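PDB 5OCS: putative NADH-depentdent flavin oxidoreductase from Cupriavidus metallidurans, which is an FMN-dependent ene-reductase of the Old Yellow Enzyme family and probably uses a nicotinamide cofactor, NADPH or NADH, to reduce activated carbon-carbon double bonds. Local coordinates for residues E307-I312 with D319-A324; Y281-A286 with T297-L302; A57-V60 with G64-T67. One frame throughout, in Å; residues are numbered along the deposited sequence.

Contact 1. Residues E307-I312 with D319-A324; sequences EQAEAI and DIISIA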
loop_
_atom_site.group_PDB
_atom_site.type_symbol
_atom_site.label_atom_id
_atom_site.label_comp_id
_atom_site.label_asym_id
_atom_site.label_seq_id
_atom_site.Cartn_x
_atom_site.Cartn_y
_atom_site.Cartn_z
ATOM N N GLU D 307 -15.423 4.094 15.821
ATOM C CA GLU D 307 -16.265 4.160 17.004
ATOM C C GLU D 307 -16.592 2.763 17.515
ATOM O O GLU D 307 -16.683 2.566 18.723
ATOM C CB GLU D 307 -17.541 4.968 16.721
ATOM C CG GLU D 307 -17.274 6.412 16.283
ATOM C CD GLU D 307 -16.876 6.617 14.803
ATOM O OE1 GLU D 307 -16.793 5.652 13.972
ATOM O OE2 GLU D 307 -16.608 7.801 14.456
ATOM N N GLN D 308 -16.729 1.803 16.608
ATOM C CA GLN D 308 -16.956 0.406 17.006
ATOM C C GLN D 308 -15.745 -0.171 17.741
ATOM O O GLN D 308 -15.853 -0.795 18.807
ATOM C CB GLN D 308 -17.264 -0.469 15.794
ATOM C CG GLN D 308 -18.546 -0.169 15.040
ATOM C CD GLN D 308 -18.622 -1.050 13.786
ATOM O OE1 GLN D 308 -17.837 -0.898 12.885
ATOM N NE2 GLN D 308 -19.513 -2.029 13.777
ATOM N N ALA D 309 -14.553 0.051 17.185
ATOM C CA ALA D 309 -13.331 -0.419 17.826
ATOM C C ALA D 309 -13.060 0.251 19.180
ATOM O O ALA D 309 -12.724 -0.414 20.151
ATOM C CB ALA D 309 -12.163 -0.216 16.889
ATOM N N GLU D 310 -13.224 1.577 19.245
ATOM C CA GLU D 310 -13.057 2.317 20.487
ATOM C C GLU D 310 -13.963 1.716 21.572
ATOM O O GLU D 310 -13.528 1.504 22.724
ATOM C CB GLU D 310 -13.390 3.792 20.251
ATOM C CG GLU D 310 -13.455 4.698 21.484
ATOM C CD GLU D 310 -12.157 4.766 22.267
ATOM O OE1 GLU D 310 -11.072 4.372 21.761
ATOM O OE2 GLU D 310 -12.196 5.245 23.412
ATOM N N ALA D 311 -15.206 1.444 21.193
ATOM C CA ALA D 311 -16.170 0.955 22.171
ATOM C C ALA D 311 -15.762 -0.411 22.712
ATOM O O ALA D 311 -15.881 -0.668 23.938
ATOM C CB ALA D 311 -17.578 0.884 21.593
ATOM N N ILE D 312 -15.304 -1.298 21.826
ATOM C CA ILE D 312 -14.772 -2.589 22.279
ATOM C C ILE D 312 -13.702 -2.355 23.346
ATOM O O ILE D 312 -13.672 -3.040 24.350
ATOM C CB ILE D 312 -14.266 -3.462 21.098
ATOM C CG1 ILE D 312 -15.475 -4.013 20.319
ATOM C CG2 ILE D 312 -13.323 -4.571 21.576
ATOM C CD1 ILE D 312 -15.108 -4.591 18.962
ATOM N N ASP D 319 -8.433 -6.174 25.039
ATOM C CA ASP D 319 -7.266 -5.301 25.171
ATOM C C ASP D 319 -6.663 -4.893 23.837
ATOM O O ASP D 319 -6.076 -3.808 23.727
ATOM C CB ASP D 319 -6.220 -6.015 25.997
ATOM C CG ASP D 319 -6.776 -6.492 27.307
ATOM O OD1 ASP D 319 -7.213 -5.590 28.041
ATOM O OD2 ASP D 319 -6.820 -7.704 27.567
ATOM N N ILE D 320 -6.805 -5.764 22.847
ATOM C CA ILE D 320 -6.313 -5.522 21.494
ATOM C C ILE D 320 -7.428 -5.964 20.560
ATOM O O ILE D 320 -8.126 -6.965 20.844
ATOM C CB ILE D 320 -5.041 -6.338 21.243
ATOM C CG1 ILE D 320 -3.889 -5.805 22.116
ATOM C CG2 ILE D 320 -4.677 -6.305 19.758
ATOM C CD1 ILE D 320 -2.698 -6.714 22.134
ATOM N N ILE D 321 -7.644 -5.216 19.477
ATOM C CA ILE D 321 -8.651 -5.581 18.511
ATOM C C ILE D 321 -7.921 -5.909 17.240
ATOM O O ILE D 321 -7.147 -5.068 16.739
ATOM C CB ILE D 321 -9.759 -4.527 18.277
ATOM C CG1 ILE D 321 -10.739 -4.970 17.146
ATOM C CG2 ILE D 321 -9.200 -3.127 17.991
ATOM C CD1 ILE D 321 -11.960 -4.093 17.032
ATOM N N SER D 322 -8.176 -7.091 16.696
ATOM C CA SER D 322 -7.656 -7.417 15.373
ATOM C C SER D 322 -8.659 -7.100 14.274
ATOM O O SER D 322 -9.849 -7.369 14.404
ATOM C CB SER D 322 -7.152 -8.872 15.295
ATOM O OG SER D 322 -8.193 -9.845 15.316
ATOM N N ILE D 323 -8.160 -6.514 13.185
ATOM C CA ILE D 323 -9.006 -6.059 12.094
ATOM C C ILE D 323 -8.523 -6.661 10.797
ATOM O O ILE D 323 -7.328 -6.664 10.529
ATOM C CB ILE D 323 -9.037 -4.538 12.010
ATOM C CG1 ILE D 323 -9.657 -3.937 13.272
ATOM C CG2 ILE D 323 -9.918 -4.087 10.856
ATOM C CD1 ILE D 323 -9.451 -2.457 13.400
ATOM N N ALA D 324 -9.441 -7.244 10.047
ATOM C CA ALA D 324 -9.075 -7.968 8.838
ATOM C C ALA D 324 -9.599 -7.204 7.600
ATOM O O ALA D 324 -8.846 -6.418 7.032
ATOM C CB ALA D 324 -9.532 -9.407 8.937
#

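Contact 2. Residues Y281-A286 with T297-L302; sequences YQVPYA and TMAVGL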
loop_
_atom_site.group_PDB
_atom_site.type_symbol
_atom_site.label_atom_id
_atom_site.label_comp_id
_atom_site.label_asym_id
_atom_site.label_seq_id
_atom_site.Cartn_x
_atom_site.Cartn_y
_atom_site.Cartn_z
ATOM N N TYR D 281 -22.579 -6.654 24.305
ATOM C CA TYR D 281 -21.145 -6.610 23.896
ATOM C C TYR D 281 -21.040 -6.925 22.403
ATOM O O TYR D 281 -21.773 -7.765 21.890
ATOM C CB TYR D 281 -20.323 -7.618 24.655
ATOM C CG TYR D 281 -20.384 -7.483 26.145
ATOM C CD1 TYR D 281 -20.113 -6.273 26.784
ATOM C CD2 TYR D 281 -20.672 -8.594 26.924
ATOM C CE1 TYR D 281 -20.168 -6.176 28.176
ATOM C CE2 TYR D 281 -20.716 -8.512 28.291
ATOM C CZ TYR D 281 -20.486 -7.311 28.910
ATOM O OH TYR D 281 -20.575 -7.323 30.278
ATOM N N GLN D 282 -20.109 -6.270 21.717
ATOM C CA GLN D 282 -19.804 -6.596 20.339
ATOM C C GLN D 282 -19.065 -7.912 20.203
ATOM O O GLN D 282 -19.299 -8.616 19.232
ATOM C CB GLN D 282 -19.009 -5.481 19.674
ATOM C CG GLN D 282 -19.757 -4.175 19.531
ATOM C CD GLN D 282 -18.877 -3.097 18.907
ATOM O OE1 GLN D 282 -18.574 -3.146 17.710
ATOM N NE2 GLN D 282 -18.459 -2.137 19.708
ATOM N N VAL D 283 -18.148 -8.202 21.144
ATOM C CA VAL D 283 -17.325 -9.437 21.158
ATOM C C VAL D 283 -17.546 -10.135 22.514
ATOM O O VAL D 283 -16.702 -10.124 23.398
ATOM C CB VAL D 283 -15.840 -9.119 20.816
ATOM C CG1 VAL D 283 -15.767 -8.775 19.336
ATOM C CG2 VAL D 283 -15.262 -7.950 21.632
ATOM N N PRO D 284 -18.739 -10.726 22.688
ATOM C CA PRO D 284 -19.066 -11.240 24.025
ATOM C C PRO D 284 -18.159 -12.362 24.571
ATOM O O PRO D 284 -17.924 -12.485 25.816
ATOM C CB PRO D 284 -20.532 -11.718 23.867
ATOM C CG PRO D 284 -20.727 -11.899 22.419
ATOM C CD PRO D 284 -19.851 -10.876 21.747
ATOM N N TYR D 285 -17.641 -13.190 23.662
ATOM C CA TYR D 285 -16.837 -14.287 24.078
ATOM C C TYR D 285 -15.465 -13.768 24.510
ATOM O O TYR D 285 -14.941 -14.197 25.514
ATOM C CB TYR D 285 -16.720 -15.315 22.980
ATOM C CG TYR D 285 -18.068 -15.881 22.577
ATOM C CD1 TYR D 285 -18.957 -16.395 23.547
ATOM C CD2 TYR D 285 -18.468 -15.905 21.238
ATOM C CE1 TYR D 285 -20.193 -16.937 23.169
ATOM C CE2 TYR D 285 -19.702 -16.418 20.864
ATOM C CZ TYR D 285 -20.546 -16.976 21.828
ATOM O OH TYR D 285 -21.795 -17.476 21.463
ATOM N N ALA D 286 -14.923 -12.823 23.753
ATOM C CA ALA D 286 -13.640 -12.206 24.107
ATOM C C ALA D 286 -13.797 -11.489 25.457
ATOM O O ALA D 286 -12.936 -11.590 26.319
ATOM C CB ALA D 286 -13.186 -11.230 23.019
ATOM N N THR D 297 -6.057 -9.941 26.023
ATOM C CA THR D 297 -7.055 -10.608 25.221
ATOM C C THR D 297 -7.195 -9.830 23.945
ATOM O O THR D 297 -7.636 -8.681 23.938
ATOM C CB THR D 297 -8.390 -10.685 25.968
ATOM O OG1 THR D 297 -8.164 -11.406 27.184
ATOM C CG2 THR D 297 -9.432 -11.365 25.143
ATOM N N MET D 298 -6.804 -10.450 22.849
ATOM C CA MET D 298 -7.027 -9.864 21.540
ATOM C C MET D 298 -8.332 -10.416 20.998
ATOM O O MET D 298 -8.540 -11.586 21.084
ATOM C CB MET D 298 -5.924 -10.238 20.540
ATOM C CG MET D 298 -4.507 -10.135 21.015
ATOM S SD MET D 298 -3.401 -10.422 19.559
ATOM C CE MET D 298 -1.806 -10.458 20.373
ATOM N N ALA D 299 -9.199 -9.581 20.468
ATOM C CA ALA D 299 -10.452 -10.017 19.929
ATOM C C ALA D 299 -10.516 -9.709 18.446
ATOM O O ALA D 299 -10.209 -8.588 18.021
ATOM C CB ALA D 299 -11.584 -9.309 20.620
ATOM N N VAL D 300 -10.935 -10.709 17.672
ATOM C CA VAL D 300 -11.310 -10.476 16.270
ATOM C C VAL D 300 -12.483 -9.540 16.276
ATOM O O VAL D 300 -13.518 -9.816 16.951
ATOM C CB VAL D 300 -11.721 -11.759 15.574
ATOM C CG1 VAL D 300 -12.276 -11.444 14.181
ATOM C CG2 VAL D 300 -10.529 -12.689 15.449
ATOM N N GLY D 301 -12.311 -8.411 15.603
ATOM C CA GLY D 301 -13.322 -7.395 15.474
ATOM C C GLY D 301 -13.843 -7.337 14.046
ATOM O O GLY D 301 -13.157 -6.776 13.150
ATOM N N LEU D 302 -15.049 -7.864 13.817
ATOM C CA LEU D 302 -15.655 -7.809 12.476
ATOM C C LEU D 302 -16.360 -6.482 12.348
ATOM O O LEU D 302 -17.575 -6.417 12.306
ATOM C CB LEU D 302 -16.612 -8.998 12.255
ATOM C CG LEU D 302 -15.968 -10.371 12.397
ATOM C CD1 LEU D 302 -17.069 -11.418 12.179
ATOM C CD2 LEU D 302 -14.797 -10.627 11.463
#

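Contact 3. Residues A57-V60 with G64-T67; sequences ATAV and GRIT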
loop_
_atom_site.group_PDB
_atom_site.type_symbol
_atom_site.label_atom_id
_atom_site.label_comp_id
_atom_site.label_asym_id
_atom_site.label_seq_id
_atom_site.Cartn_x
_atom_site.Cartn_y
_atom_site.Cartn_z
ATOM N N ALA D 57 -1.250 -16.957 8.054
ATOM C CA ALA D 57 -0.989 -18.361 8.344
ATOM C C ALA D 57 0.186 -18.892 7.545
ATOM O O ALA D 57 0.153 -18.980 6.285
ATOM C CB ALA D 57 -2.241 -19.209 8.065
ATOM N N THR D 58 1.246 -19.231 8.265
ATOM C CA THR D 58 2.462 -19.665 7.669
ATOM C C THR D 58 2.689 -21.142 7.993
ATOM O O THR D 58 2.835 -21.513 9.158
ATOM C CB THR D 58 3.607 -18.786 8.189
ATOM O OG1 THR D 58 3.382 -17.447 7.711
ATOM C CG2 THR D 58 4.962 -19.278 7.674
ATOM N N ALA D 59 2.680 -21.963 6.945
ATOM C CA ALA D 59 2.720 -23.419 7.071
ATOM C C ALA D 59 4.037 -23.885 7.665
ATOM O O ALA D 59 5.122 -23.459 7.239
ATOM C CB ALA D 59 2.484 -24.069 5.712
ATOM N N VAL D 60 3.939 -24.771 8.655
ATOM C CA VAL D 60 5.093 -25.403 9.256
ATOM C C VAL D 60 5.680 -26.557 8.411
ATOM O O VAL D 60 6.775 -27.029 8.714
ATOM C CB VAL D 60 4.816 -25.831 10.738
ATOM C CG1 VAL D 60 4.368 -24.620 11.566
ATOM C CG2 VAL D 60 3.769 -26.959 10.814
ATOM N N GLY D 64 1.100 -29.182 5.646
ATOM C CA GLY D 64 0.311 -28.376 6.506
ATOM C C GLY D 64 -0.232 -27.111 5.878
ATOM O O GLY D 64 -0.991 -26.388 6.528
ATOM N N ARG D 65 0.087 -26.858 4.613
ATOM C CA ARG D 65 -0.471 -25.705 3.899
ATOM C C ARG D 65 -1.955 -25.884 3.690
ATOM O O ARG D 65 -2.410 -27.003 3.410
ATOM C CB ARG D 65 0.179 -25.602 2.528
ATOM C CG ARG D 65 1.612 -25.149 2.577
ATOM C CD ARG D 65 2.207 -25.060 1.188
ATOM N NE ARG D 65 2.416 -26.400 0.656
ATOM C CZ ARG D 65 2.861 -26.667 -0.573
ATOM N NH1 ARG D 65 3.138 -25.691 -1.409
ATOM N NH2 ARG D 65 3.009 -27.940 -0.977
ATOM N N ILE D 66 -2.709 -24.785 3.756
ATOM C CA ILE D 66 -4.111 -24.831 3.354
ATOM C C ILE D 66 -4.203 -25.127 1.855
ATOM O O ILE D 66 -4.955 -26.018 1.413
ATOM C CB ILE D 66 -4.837 -23.520 3.666
ATOM C CG1 ILE D 66 -4.706 -23.161 5.179
ATOM C CG2 ILE D 66 -6.312 -23.647 3.295
ATOM C CD1 ILE D 66 -4.864 -21.656 5.376
ATOM N N THR D 67 -3.413 -24.410 1.077
ATOM C CA THR D 67 -3.459 -24.461 -0.393
ATOM C C THR D 67 -2.053 -24.548 -0.950
ATOM O O THR D 67 -1.049 -24.259 -0.243
ATOM C CB THR D 67 -4.087 -23.212 -1.059
ATOM O OG1 THR D 67 -3.152 -22.121 -1.059
ATOM C CG2 THR D 67 -5.336 -22.788 -0.296
#

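Contact 1. Residues E307-I312 with D319-A324
A309 and I321 mark the point where the backbones of E307-I312 and D319-A324 come nearest, with 7.0 Å between the CA of A309 and the CA of I321. The first segment is helical throughout: A311 N donates to E307 O over 3.1 Å, and the same i to i+4 pattern links I312 to Q308. The second is an extended strand over I320-I323. Being three residues apart, A309 and I312 lie on the same flank of the helix and both direct their CB toward the strand.

Contact between the side chains converges on one methyl. The CD1 of I321 lies 3.9 Å from the CB of A309 and 3.7 Å from the CD1 of I312. Its reach follows from an almost fully extended chain: CG1 stands opposite the backbone N (chi1 176°), and chi2 at 171° carries CD1 straight on to the helix. I312 comes in across this chain, the two isoleucines meeting at about a right angle.

Helix and strand are the last two elements of the beta-alpha-beta unit formed by strand 297-300, helix 306-314 and strand 320-323, which completes the eight-stranded TIM barrel. Strand alternation divides the side chains: I321 faces the helix, whereas I320 turns away from it and packs on A20 and on Y8 and I10 of strand 8-10. W333 of helix 333-341 borders the layer, touching A309 and I323. Just past the strand, A324 belongs to the FMN site of this protein, although no FMN is bound there to this chain in the model.

Contact 2. Residues Y281-A286 with T297-L302
Apolar contact between A286 and A299 brings helix 284-293 against strand 297-300, one of the parallel strands of the eight-stranded TIM barrel. The CB of A286 is 3.5 Å from the CB of A299, tighter than usual van der Waals contact. Between the CA of A286 and the CA of A299 the distance is 5.7 Å. V283 widens the patch on the same methyl, its CG2 standing 4.0 Å from the CB of A299.

A second group sets methyls against carbonyl oxygens. The CG1 of V283 approaches V300 O at 3.4 Å; with chi1 at -72° this branch lies beside the backbone N, and the two methyls of the valine thus serve different strand residues. In the reverse direction, the CG2 of T297 reaches A286 O at 3.7 Å, while its hydroxyl OG1 is hydrogen-bonded to L295 O.

Polar partners lie outside the two segments. V283, at the N-cap position of the helix, has its N hydrogen-bonded to E317 OE1. Just past the strand, L302 is an FMN-binding residue of this protein.

Between Y281-A286 and T297-L302 there is neither a hydrogen bond nor an ion pair: the interface rests on shape and dispersion, and the small alanines A286 and A299 probably allow the backbones to come this close.

Contact 3. Residues A57-V60 with G64-T67
A59 and R65 form the centre of this contact, where the end of strand 52-59 meets the loop that follows it. The CB of A59 lies 3.4 Å from the CG of R65 and 3.8 Å from the CA of R65, so the methyl rests against the root of the arginine, not its charged end. The backbone of G64 adds to the same patch, its C atom lying 4.1 Å from the CB of A59. Here the two backbones are close, with 5.0 Å between the CA of A59 and the CA of R65. Two residues back along the strand, the CB of A57 meets the CD1 of I66 at a looser 4.5 Å.

The torsions of R65 explain how an arginine offers carbon to the alanine. Chi1 at -72° sets CG beside the backbone N, and a bend at chi3 (-72°) turns the chain before the guanidinium group. NE is hydrogen-bonded to P62 O, tying the side chain back to its own turn, while NH1 has a long, weak ion pair with E31.

Further out, D70 has two hydrogen bonds to the loop: OD2 accepts from I66 N, and OD1 is paired with the hydroxyl of T67. On the strand side, T58 and V60 make backbone hydrogen bonds to strand 96-102, and A59 is hydrogen-bonded through its backbone to L71 and L73, so that later residues of the same loop run alongside the strand end.

A57 is an FMN-binding residue of this protein, as are its neighbour Q100 and C25, whose side chain is about 4 Å from that of I66. The arrangement is that of a TIM barrel in which a strand passes into a loop that folds back beside it, bordering the flavin site of an Old Yellow Enzyme.

All three contacts reach the closed eight-stranded barrel, and they follow one another along the chain in the order contact 3, contact 2, contact 1. Contacts 1 and 2 are neighbours, with centres 8 Å apart: their strands 320-323 and 297-300 lie side by side, S322 N being 2.9 Å from A299 O in a probable hydrogen bond, and helix 306-314 connects them. Contact 3, on strand 52-59, lies on the opposite side of the chain's centre, about 27 Å from contact 1 and 25 Å from contact 2, centre to centre. Each includes an FMN-binding residue, A324, L302 or A57, consistent with segments distant in sequence, at or just past barrel strand ends, contributing to one flavin site.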